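Local atomic coordinates of TetR/AcrR family transcriptional regulator (Bradyrhizobium diazoefficiens, PDB entry 6G8G), a protein that probably represses transcription as a TetR-family DNA-binding regulator and lets go of its operator when flavonoids such as genistein bind. Residues Leu72-Ala75 and Glu76-Leu80; Leu133-Ser137 and Gly138-Thr142; Trp31-Phe34 and Leu35-Phe39; Ala121-Ser124 and Gly125-Val129. All coordinates share one frame; numbering follows the deposited sequence.

Interaction 1 (Leu72-Ala75 and Glu76-Leu80); sequences LIVA and ECESL
I73 and C77 mark one face of helix 65-82, the long helix of the TetR fold that runs from the DNA-binding domain into the ligand-binding domain. L72-A75 and E76-L80 are successive turns of it, joined by alpha-helical i to i+4 bonds. C77 N gives its hydrogen to I73 O at 2.9 Å and 171°, almost straight, and E76 N meets L72 O at 3.0 Å. The bond from S79 N to A75 O is longer, 3.2 Å, and more bent. E78 N also reaches V74 O, but that oxygen is less surely placed.

The side chains sort by face. On the inner side CG2 of I73 lies 4.2 Å from SG of C77, a loose apolar touch. The sulfur sits anti to its own carbonyl carbon (chi1 -68°), which swings it back along the helix until SG of C77 is 3.5 Å from I73 O. A small, weakly polar cysteine suits this buried place, where F134 and S137 of helix 128-137 press on it, while branched I73 packs against F116. L72, a quarter-turn away, faces W31 and F34 of helix 23-37. On the outer side V74 and E78 run side by side and point the same way. A75 and E78 are exposed, as a small methyl and a charged carboxylate can be at little cost.

With L72, I73 and C77 inward, A75, E78 and S79 at the outside and V74 at the border, this is an amphipathic connecting helix, as TetR-family regulators use between their two domains.

Interaction 2 (Leu133-Ser137 and Gly138-Thr142); sequences LFYES and GPEAT
F134 O accepts the hydrogen of G138 N at 3.0 Å, the closing i to i+4 bond of helix 128-137. G138 then leaves helical angles and serves as N-cap of helix 139-155. P139 has no N-H to offer Y135 O, so that oxygen takes E140 N instead, at 2.9 Å and 170°.

Y135 folds over the join: its CG stands anti to the backbone N (chi1 179°), carrying the ring forward. CE1 of Y135 lies 3.9 Å from CB of P139, while E140 crosses the ring at about a right angle with its CB 3.7 Å from CE2 of Y135. F134 offers one ring face to CD of P139, 4.2 Å from CE2 of F134. The Y135 hydroxyl bonds to E178 of the second subunit, and P139 packs on L181 there. Replacing Y135 with an alanine would probably take the ring from P139 and E140, leaving P139 only the F134 ring in this turn, and E178 of the second subunit without this hydroxyl.

E136 and E140 lie alongside, their OE2 atoms 4.0 Å apart. Such close like charges would tend to repel; weak long ion pairs, R132 to E136 and R144 to E140, should ease the cost.

Interaction 3 (Trp31-Phe34 and Leu35-Phe39); sequences WQLF and LEQGF
W31 lends one face of its indole to L35. CD2 of the leucine stands 4.0 Å from the centroid of the six-membered ring of W31, 28° off the normal, a CH-pi contact displaced toward the rim. The flat indole gives the methyl a broad seat.

The bent chain of Q32 crosses E36 obliquely on the exposed side. NE2 of Q32 and OE1 of E36 are 3.2 Å apart, too badly angled for a hydrogen bond. L33 runs beside Q37, its CD2 3.8 Å from NE2 of Q37, and packs on A46 and I47 of helix 44-51.

F34 takes the edge of F39 on one ring face, a T-shaped pair with centroids 5.3 Å apart and planes at 63°; CD1 of F39 is 3.8 Å from CE1 of F34. A chi1 of 178° puts F39 CG anti to its backbone N and lets the ring lie alongside F34. Between the two, G38 ends the helix: its N donates to F34 O at 2.8 Å, and its positive phi would jam a CB against the preceding carbonyl, so glycine fits. F69 meets F34 edge-to-face, and K65 makes a cation-pi contact with F39. With a serine at F34, the edge of F39 would probably lose its aromatic face and a gap would open beside L72 and I47.

A first helix ended by a glycine and followed by an aromatic, with a phenylalanine packed into the helical core, is characteristic of the TetR-family DNA-binding domain; here W31 and F39 also reach the ligand-binding domain.

Interaction 4 (Ala121-Ser124 and Gly125-Val129); sequences ANES and GRFPV
The R126 guanidinium lies with one face against the carbonyl oxygen of E123, while the E123 carboxylate reaches its NH2 end, only 17° out of the guanidinium plane. OE2 of E123 takes a hydrogen from NH2 of R126 at 2.8 Å, a salt bridge in which the nitrogen comes to the anti side of the oxygen, 26° out of the carboxylate plane. The two charged groups are turned 68° against each other, so this is a single-point bond and not a flat two-pronged pair. E123 O meanwhile stands 3.6 Å off the guanidinium plane, over its centre. The E123 chain is bent at chi2, which curls the carboxylate back toward the arginine.

The turn makes this possible. A type I turn, A121 to S124, closes with S124 N on A121 O at 3.0 Å. A type I' turn, E123 to R126, follows, closed by R126 N on E123 O at 3.1 Å with the donor standing above the carbonyl plane. S124 and G125 both take positive phi there; glycine bears this easily, whereas a CB at G125 would run into S124 O.

F127, next in line and at the N-cap position of helix 128-137, meets the acid at its rim. CD2 of F127 lies 3.9 Å from CG of E123, and OE2 sits in the ring plane at the edge, where slightly positive ring hydrogens suit an anion. OE2 also receives a hydrogen bond from S40, and F127 meets F39 edge-to-face.

One carboxylate oxygen thus serves an arginine and a serine. Sharing it probably steadies its negative charge in a buried position and pins the exposed arginine over the turn.

How the interactions relate
Along the chain the order is interaction 3, 1, 4, 2. Interaction 3, in helix 23-37 of the DNA-binding domain, meets interaction 1 through L72 against W31 and F34, their centres about 17 Å apart. Interaction 4 touches interaction 3 through F39, which lies on E123 and F127, with centres about 15 Å apart. Interactions 1 and 2, about 10 Å apart between centres, join where C77 and I73 of helix 65-82 pack on F134 and S137. Interactions 4 and 2 share helix 128-137, and both touch the second subunit. The contacts thus bridge the DNA-binding and ligand-binding domains, a route by which flavonoid binding could plausibly be relayed to DNA.

Interaction 1 (Leu72-Ala75 and Glu76-Leu80)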
loop_
_atom_site.group_PDB
_atom_site.type_symbol
_atom_site.label_atom_id
_atom_site.label_comp_id
_atom_site.label_asym_id
_atom_site.label_seq_id
_atom_site.Cartn_x
_atom_site.Cartn_y
_atom_site.Cartn_z
ATOM N N LEU A 72 -13.921 17.559 5.030
ATOM C CA LEU A 72 -12.831 17.092 5.869
ATOM C C LEU A 72 -11.705 16.588 5.018
ATOM O O LEU A 72 -10.545 16.932 5.238
ATOM C CB LEU A 72 -13.277 15.958 6.737
ATOM C CG LEU A 72 -13.935 16.456 8.040
ATOM C CD1 LEU A 72 -14.830 15.430 8.720
ATOM C CD2 LEU A 72 -12.853 16.921 9.011
ATOM N N ILE A 73 -12.068 15.780 4.022
ATOM C CA ILE A 73 -11.096 15.286 3.073
ATOM C C ILE A 73 -10.350 16.389 2.360
ATOM O O ILE A 73 -9.130 16.396 2.362
ATOM C CB ILE A 73 -11.747 14.412 2.015
ATOM C CG1 ILE A 73 -12.108 13.081 2.625
ATOM C CG2 ILE A 73 -10.807 14.162 0.851
ATOM C CD1 ILE A 73 -13.026 12.261 1.751
ATOM N N VAL A 74 -11.063 17.305 1.733
ATOM C CA VAL A 74 -10.381 18.341 0.991
ATOM C C VAL A 74 -9.465 19.144 1.895
ATOM O O VAL A 74 -8.380 19.520 1.500
ATOM C CB VAL A 74 -11.408 19.244 0.311
ATOM C CG1 VAL A 74 -10.795 20.521 -0.236
ATOM C CG2 VAL A 74 -12.125 18.464 -0.782
ATOM N N ALA A 75 -9.897 19.389 3.119
ATOM C CA ALA A 75 -9.113 20.193 4.047
ATOM C C ALA A 75 -7.820 19.491 4.437
ATOM O O ALA A 75 -6.751 20.098 4.418
ATOM C CB ALA A 75 -9.938 20.508 5.289
ATOM N N GLU A 76 -7.908 18.224 4.795
ATOM C CA GLU A 76 -6.707 17.496 5.187
ATOM C C GLU A 76 -5.752 17.233 4.050
ATOM O O GLU A 76 -4.540 17.363 4.213
ATOM C CB GLU A 76 -7.048 16.188 5.866
ATOM C CG GLU A 76 -7.174 16.322 7.393
ATOM C CD GLU A 76 -5.821 16.529 8.134
ATOM O OE1 GLU A 76 -5.818 17.226 9.171
ATOM O OE2 GLU A 76 -4.757 15.980 7.712
ATOM N N CYS A 77 -6.279 16.938 2.882
ATOM C CA CYS A 77 -5.424 16.814 1.725
ATOM C C CYS A 77 -4.743 18.121 1.328
ATOM O O CYS A 77 -3.563 18.074 1.006
ATOM C CB CYS A 77 -6.180 16.204 0.556
ATOM S SG CYS A 77 -6.617 14.469 0.827
ATOM N N GLU A 78 -5.427 19.287 1.342
ATOM C CA GLU A 78 -4.746 20.565 0.985
ATOM C C GLU A 78 -3.597 20.784 1.941
ATOM O O GLU A 78 -2.549 21.295 1.559
ATOM C CB GLU A 78 -5.628 21.827 0.982
ATOM C CG GLU A 78 -7.011 21.664 0.306
ATOM C CD GLU A 78 -7.510 22.859 -0.554
ATOM O OE1 GLU A 78 -7.883 23.890 0.051
ATOM O OE2 GLU A 78 -7.656 22.749 -1.813
ATOM N N SER A 79 -3.802 20.408 3.188
ATOM C CA SER A 79 -2.826 20.639 4.250
ATOM C C SER A 79 -1.555 19.817 4.049
ATOM O O SER A 79 -0.457 20.370 4.028
ATOM C CB SER A 79 -3.469 20.288 5.591
ATOM O OG SER A 79 -2.630 20.658 6.664
ATOM N N LEU A 80 -1.723 18.510 3.838
ATOM C CA LEU A 80 -0.590 17.599 3.482
ATOM C C LEU A 80 0.171 18.059 2.244
ATOM O O LEU A 80 1.393 18.018 2.204
ATOM C CB LEU A 80 -1.066 16.141 3.335
ATOM C CG LEU A 80 -1.518 15.570 4.696
ATOM C CD1 LEU A 80 -2.419 14.327 4.556
ATOM C CD2 LEU A 80 -0.305 15.287 5.582
#

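Interaction 2 (Leu133-Ser137 and Gly138-Thr142)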
loop_
_atom_site.group_PDB
_atom_site.type_symbol
_atom_site.label_atom_id
_atom_site.label_comp_id
_atom_site.label_asym_id
_atom_site.label_seq_id
_atom_site.Cartn_x
_atom_site.Cartn_y
_atom_site.Cartn_z
ATOM N N LEU A 133 -12.515 10.970 -4.375
ATOM C CA LEU A 133 -12.198 12.334 -3.997
ATOM C C LEU A 133 -10.901 12.366 -3.166
ATOM O O LEU A 133 -10.066 13.239 -3.341
ATOM C CB LEU A 133 -13.350 12.955 -3.202
ATOM C CG LEU A 133 -13.051 14.376 -2.714
ATOM C CD1 LEU A 133 -12.827 15.316 -3.872
ATOM C CD2 LEU A 133 -14.155 14.886 -1.822
ATOM N N PHE A 134 -10.778 11.431 -2.239
ATOM C CA PHE A 134 -9.584 11.349 -1.444
ATOM C C PHE A 134 -8.375 11.043 -2.321
ATOM O O PHE A 134 -7.351 11.733 -2.261
ATOM C CB PHE A 134 -9.712 10.285 -0.349
ATOM C CG PHE A 134 -8.397 9.950 0.276
ATOM C CD1 PHE A 134 -7.830 10.797 1.219
ATOM C CD2 PHE A 134 -7.692 8.854 -0.136
ATOM C CE1 PHE A 134 -6.614 10.518 1.775
ATOM C CE2 PHE A 134 -6.475 8.560 0.432
ATOM C CZ PHE A 134 -5.939 9.392 1.383
ATOM N N TYR A 135 -8.499 10.018 -3.156
ATOM C CA TYR A 135 -7.408 9.652 -4.044
ATOM C C TYR A 135 -6.923 10.830 -4.895
ATOM O O TYR A 135 -5.723 11.070 -4.966
ATOM C CB TYR A 135 -7.787 8.485 -4.947
ATOM C CG TYR A 135 -6.665 8.126 -5.888
ATOM C CD1 TYR A 135 -5.541 7.449 -5.439
ATOM C CD2 TYR A 135 -6.704 8.531 -7.206
ATOM C CE1 TYR A 135 -4.499 7.159 -6.292
ATOM C CE2 TYR A 135 -5.670 8.268 -8.078
ATOM C CZ TYR A 135 -4.569 7.580 -7.621
ATOM O OH TYR A 135 -3.563 7.355 -8.540
ATOM N N GLU A 136 -7.844 11.567 -5.506
ATOM C CA GLU A 136 -7.478 12.656 -6.431
ATOM C C GLU A 136 -6.971 13.893 -5.729
ATOM O O GLU A 136 -6.189 14.654 -6.295
ATOM C CB GLU A 136 -8.637 13.023 -7.361
ATOM C CG GLU A 136 -9.074 11.842 -8.230
ATOM C CD GLU A 136 -9.906 12.203 -9.456
ATOM O OE1 GLU A 136 -10.561 13.278 -9.433
ATOM O OE2 GLU A 136 -9.895 11.391 -10.428
ATOM N N SER A 137 -7.369 14.076 -4.485
ATOM C CA SER A 137 -6.944 15.246 -3.705
ATOM C C SER A 137 -5.613 15.043 -3.012
ATOM O O SER A 137 -4.956 15.999 -2.662
ATOM C CB SER A 137 -7.997 15.540 -2.641
ATOM O OG SER A 137 -9.254 15.736 -3.247
ATOM N N GLY A 138 -5.263 13.790 -2.741
ATOM C CA GLY A 138 -4.021 13.466 -2.013
ATOM C C GLY A 138 -2.959 12.814 -2.902
ATOM O O GLY A 138 -2.212 13.478 -3.597
ATOM N N PRO A 139 -2.929 11.496 -2.931
ATOM C CA PRO A 139 -1.987 10.739 -3.721
ATOM C C PRO A 139 -1.844 11.227 -5.156
ATOM O O PRO A 139 -0.724 11.437 -5.627
ATOM C CB PRO A 139 -2.593 9.344 -3.708
ATOM C CG PRO A 139 -3.283 9.254 -2.416
ATOM C CD PRO A 139 -3.810 10.628 -2.128
ATOM N N GLU A 140 -2.952 11.384 -5.877
ATOM C CA GLU A 140 -2.827 11.792 -7.271
ATOM C C GLU A 140 -2.304 13.209 -7.344
ATOM O O GLU A 140 -1.601 13.566 -8.268
ATOM C CB GLU A 140 -4.134 11.646 -8.039
ATOM C CG GLU A 140 -3.899 11.652 -9.533
ATOM C CD GLU A 140 -5.116 11.288 -10.359
ATOM O OE1 GLU A 140 -5.170 10.135 -10.896
ATOM O OE2 GLU A 140 -5.995 12.162 -10.490
ATOM N N ALA A 141 -2.646 14.025 -6.367
ATOM C CA ALA A 141 -2.154 15.403 -6.358
ATOM C C ALA A 141 -0.650 15.444 -6.223
ATOM O O ALA A 141 0.025 16.240 -6.886
ATOM C CB ALA A 141 -2.791 16.192 -5.233
ATOM N N THR A 142 -0.131 14.595 -5.360
ATOM C CA THR A 142 1.301 14.467 -5.218
ATOM C C THR A 142 1.956 14.080 -6.535
ATOM O O THR A 142 2.972 14.643 -6.941
ATOM C CB THR A 142 1.647 13.406 -4.170
ATOM O OG1 THR A 142 1.131 13.819 -2.907
ATOM C CG2 THR A 142 3.142 13.245 -4.051
#

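Interaction 3 (Trp31-Phe34 and Leu35-Phe39)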
loop_
_atom_site.group_PDB
_atom_site.type_symbol
_atom_site.label_atom_id
_atom_site.label_comp_id
_atom_site.label_asym_id
_atom_site.label_seq_id
_atom_site.Cartn_x
_atom_site.Cartn_y
_atom_site.Cartn_z
ATOM N N TRP A 31 -15.139 14.895 12.792
ATOM C CA TRP A 31 -13.905 14.126 12.659
ATOM C C TRP A 31 -13.811 13.148 13.834
ATOM O O TRP A 31 -13.631 11.950 13.644
ATOM C CB TRP A 31 -12.725 15.103 12.599
ATOM C CG TRP A 31 -11.400 14.545 12.511
ATOM C CD1 TRP A 31 -10.330 14.762 13.359
ATOM C CD2 TRP A 31 -10.945 13.699 11.494
ATOM N NE1 TRP A 31 -9.232 14.077 12.914
ATOM C CE2 TRP A 31 -9.580 13.411 11.770
ATOM C CE3 TRP A 31 -11.557 13.133 10.365
ATOM C CZ2 TRP A 31 -8.825 12.587 10.959
ATOM C CZ3 TRP A 31 -10.814 12.316 9.567
ATOM C CH2 TRP A 31 -9.453 12.046 9.863
ATOM N N GLN A 32 -13.995 13.668 15.043
ATOM C CA GLN A 32 -13.937 12.866 16.241
ATOM C C GLN A 32 -14.861 11.649 16.141
ATOM O O GLN A 32 -14.453 10.522 16.418
ATOM C CB GLN A 32 -14.331 13.714 17.433
ATOM C CG GLN A 32 -14.251 13.005 18.780
ATOM C CD GLN A 32 -12.873 12.538 19.196
ATOM O OE1 GLN A 32 -12.179 13.239 19.930
ATOM N NE2 GLN A 32 -12.488 11.312 18.795
ATOM N N LEU A 33 -16.104 11.858 15.754
ATOM C CA LEU A 33 -17.034 10.749 15.688
ATOM C C LEU A 33 -16.714 9.747 14.585
ATOM O O LEU A 33 -16.857 8.538 14.766
ATOM C CB LEU A 33 -18.468 11.257 15.510
ATOM C CG LEU A 33 -19.063 11.910 16.763
ATOM C CD1 LEU A 33 -20.353 12.643 16.456
ATOM C CD2 LEU A 33 -19.323 10.848 17.822
ATOM N N PHE A 34 -16.291 10.244 13.436
ATOM C CA PHE A 34 -15.975 9.363 12.352
ATOM C C PHE A 34 -14.850 8.433 12.781
ATOM O O PHE A 34 -14.870 7.245 12.438
ATOM C CB PHE A 34 -15.578 10.134 11.088
ATOM C CG PHE A 34 -16.693 10.909 10.465
ATOM C CD1 PHE A 34 -18.010 10.579 10.680
ATOM C CD2 PHE A 34 -16.418 11.964 9.648
ATOM C CE1 PHE A 34 -19.034 11.331 10.120
ATOM C CE2 PHE A 34 -17.434 12.716 9.093
ATOM C CZ PHE A 34 -18.744 12.397 9.324
ATOM N N LEU A 35 -13.869 8.938 13.527
ATOM C CA LEU A 35 -12.797 8.025 13.899
ATOM C C LEU A 35 -13.161 7.187 15.108
ATOM O O LEU A 35 -12.745 6.051 15.155
ATOM C CB LEU A 35 -11.363 8.564 13.892
ATOM C CG LEU A 35 -11.113 10.014 14.103
ATOM C CD1 LEU A 35 -11.404 10.350 15.544
ATOM C CD2 LEU A 35 -9.680 10.320 13.737
ATOM N N GLU A 36 -13.991 7.680 16.026
ATOM C CA GLU A 36 -14.520 6.814 17.110
ATOM C C GLU A 36 -15.358 5.666 16.541
ATOM O O GLU A 36 -15.055 4.512 16.785
ATOM C CB GLU A 36 -15.381 7.589 18.128
ATOM C CG GLU A 36 -14.632 8.398 19.205
ATOM C CD GLU A 36 -15.544 9.348 20.025
ATOM O OE1 GLU A 36 -15.100 10.451 20.413
ATOM O OE2 GLU A 36 -16.708 8.999 20.291
ATOM N N GLN A 37 -16.333 5.997 15.706
ATOM C CA GLN A 37 -17.411 5.081 15.331
ATOM C C GLN A 37 -17.490 4.641 13.873
ATOM O O GLN A 37 -18.263 3.753 13.549
ATOM C CB GLN A 37 -18.723 5.779 15.591
ATOM C CG GLN A 37 -19.165 5.812 17.025
ATOM C CD GLN A 37 -20.189 6.916 17.243
ATOM O OE1 GLN A 37 -20.745 7.453 16.287
ATOM N NE2 GLN A 37 -20.431 7.270 18.497
ATOM N N GLY A 38 -16.751 5.284 12.985
ATOM C CA GLY A 38 -16.937 5.057 11.559
ATOM C C GLY A 38 -17.894 6.066 10.944
ATOM O O GLY A 38 -18.624 6.800 11.632
ATOM N N PHE A 39 -17.876 6.107 9.623
ATOM C CA PHE A 39 -18.647 7.076 8.886
ATOM C C PHE A 39 -20.143 6.740 8.922
ATOM O O PHE A 39 -20.968 7.572 9.363
ATOM C CB PHE A 39 -18.143 7.148 7.448
ATOM C CG PHE A 39 -18.923 8.096 6.581
ATOM C CD1 PHE A 39 -18.872 9.467 6.803
ATOM C CD2 PHE A 39 -19.705 7.613 5.539
ATOM C CE1 PHE A 39 -19.585 10.340 6.012
ATOM C CE2 PHE A 39 -20.413 8.482 4.741
ATOM C CZ PHE A 39 -20.356 9.852 4.975
#

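Interaction 4 (Ala121-Ser124 and Gly125-Val129)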
loop_
_atom_site.group_PDB
_atom_site.type_symbol
_atom_site.label_atom_id
_atom_site.label_comp_id
_atom_site.label_asym_id
_atom_site.label_seq_id
_atom_site.Cartn_x
_atom_site.Cartn_y
_atom_site.Cartn_z
ATOM N N ALA A 121 -11.672 2.811 4.021
ATOM C CA ALA A 121 -11.565 1.390 3.766
ATOM C C ALA A 121 -12.633 0.604 4.510
ATOM O O ALA A 121 -13.089 -0.431 4.028
ATOM C CB ALA A 121 -10.199 0.897 4.181
ATOM N N ASN A 122 -12.986 1.076 5.696
ATOM C CA ASN A 122 -13.897 0.355 6.559
ATOM C C ASN A 122 -15.319 0.478 6.009
ATOM O O ASN A 122 -16.224 -0.212 6.454
ATOM C CB ASN A 122 -13.726 0.767 8.041
ATOM C CG ASN A 122 -12.540 0.065 8.716
ATOM O OD1 ASN A 122 -11.534 -0.298 8.087
ATOM N ND2 ASN A 122 -12.670 -0.157 10.017
ATOM N N GLU A 123 -15.506 1.330 4.995
ATOM C CA GLU A 123 -16.774 1.421 4.302
ATOM C C GLU A 123 -16.947 0.349 3.209
ATOM O O GLU A 123 -18.013 0.234 2.602
ATOM C CB GLU A 123 -16.951 2.819 3.700
ATOM C CG GLU A 123 -17.222 3.917 4.733
ATOM C CD GLU A 123 -18.098 3.478 5.949
ATOM O OE1 GLU A 123 -17.587 3.557 7.068
ATOM O OE2 GLU A 123 -19.269 3.052 5.849
ATOM N N SER A 124 -15.911 -0.434 2.937
ATOM C CA SER A 124 -16.051 -1.602 2.056
ATOM C C SER A 124 -16.673 -1.215 0.706
ATOM O O SER A 124 -17.511 -1.930 0.176
ATOM C CB SER A 124 -16.906 -2.681 2.744
ATOM O OG SER A 124 -16.525 -2.878 4.103
ATOM N N GLY A 125 -16.265 -0.064 0.180
ATOM C CA GLY A 125 -16.638 0.357 -1.154
ATOM C C GLY A 125 -18.027 0.928 -1.332
ATOM O O GLY A 125 -18.476 1.052 -2.449
ATOM N N ARG A 126 -18.721 1.284 -0.262
ATOM C CA ARG A 126 -20.043 1.871 -0.416
ATOM C C ARG A 126 -20.039 3.372 -0.681
ATOM O O ARG A 126 -21.109 3.967 -0.815
ATOM C CB ARG A 126 -20.880 1.672 0.853
ATOM C CG ARG A 126 -21.075 0.256 1.326
ATOM C CD ARG A 126 -22.215 0.122 2.336
ATOM N NE ARG A 126 -21.676 -0.632 3.461
ATOM C CZ ARG A 126 -21.058 -0.077 4.504
ATOM N NH1 ARG A 126 -20.538 -0.842 5.458
ATOM N NH2 ARG A 126 -20.969 1.248 4.606
ATOM N N PHE A 127 -18.879 4.017 -0.649
ATOM C CA PHE A 127 -18.838 5.441 -0.920
ATOM C C PHE A 127 -17.747 5.751 -1.929
ATOM O O PHE A 127 -16.822 6.477 -1.636
ATOM C CB PHE A 127 -18.718 6.245 0.387
ATOM C CG PHE A 127 -19.955 6.151 1.259
ATOM C CD1 PHE A 127 -21.112 6.859 0.927
ATOM C CD2 PHE A 127 -20.003 5.324 2.379
ATOM C CE1 PHE A 127 -22.273 6.757 1.698
ATOM C CE2 PHE A 127 -21.162 5.209 3.152
ATOM C CZ PHE A 127 -22.298 5.928 2.806
ATOM N N PRO A 128 -17.876 5.215 -3.154
ATOM C CA PRO A 128 -16.817 5.360 -4.174
ATOM C C PRO A 128 -16.512 6.772 -4.569
ATOM O O PRO A 128 -15.383 7.086 -4.912
ATOM C CB PRO A 128 -17.380 4.618 -5.389
ATOM C CG PRO A 128 -18.837 4.463 -5.113
ATOM C CD PRO A 128 -18.963 4.341 -3.628
ATOM N N VAL A 129 -17.493 7.652 -4.490
ATOM C CA VAL A 129 -17.227 9.028 -4.862
ATOM C C VAL A 129 -16.312 9.712 -3.845
ATOM O O VAL A 129 -15.396 10.414 -4.224
ATOM C CB VAL A 129 -18.527 9.815 -5.066
ATOM C CG1 VAL A 129 -18.247 11.305 -5.281
ATOM C CG2 VAL A 129 -19.271 9.223 -6.250
#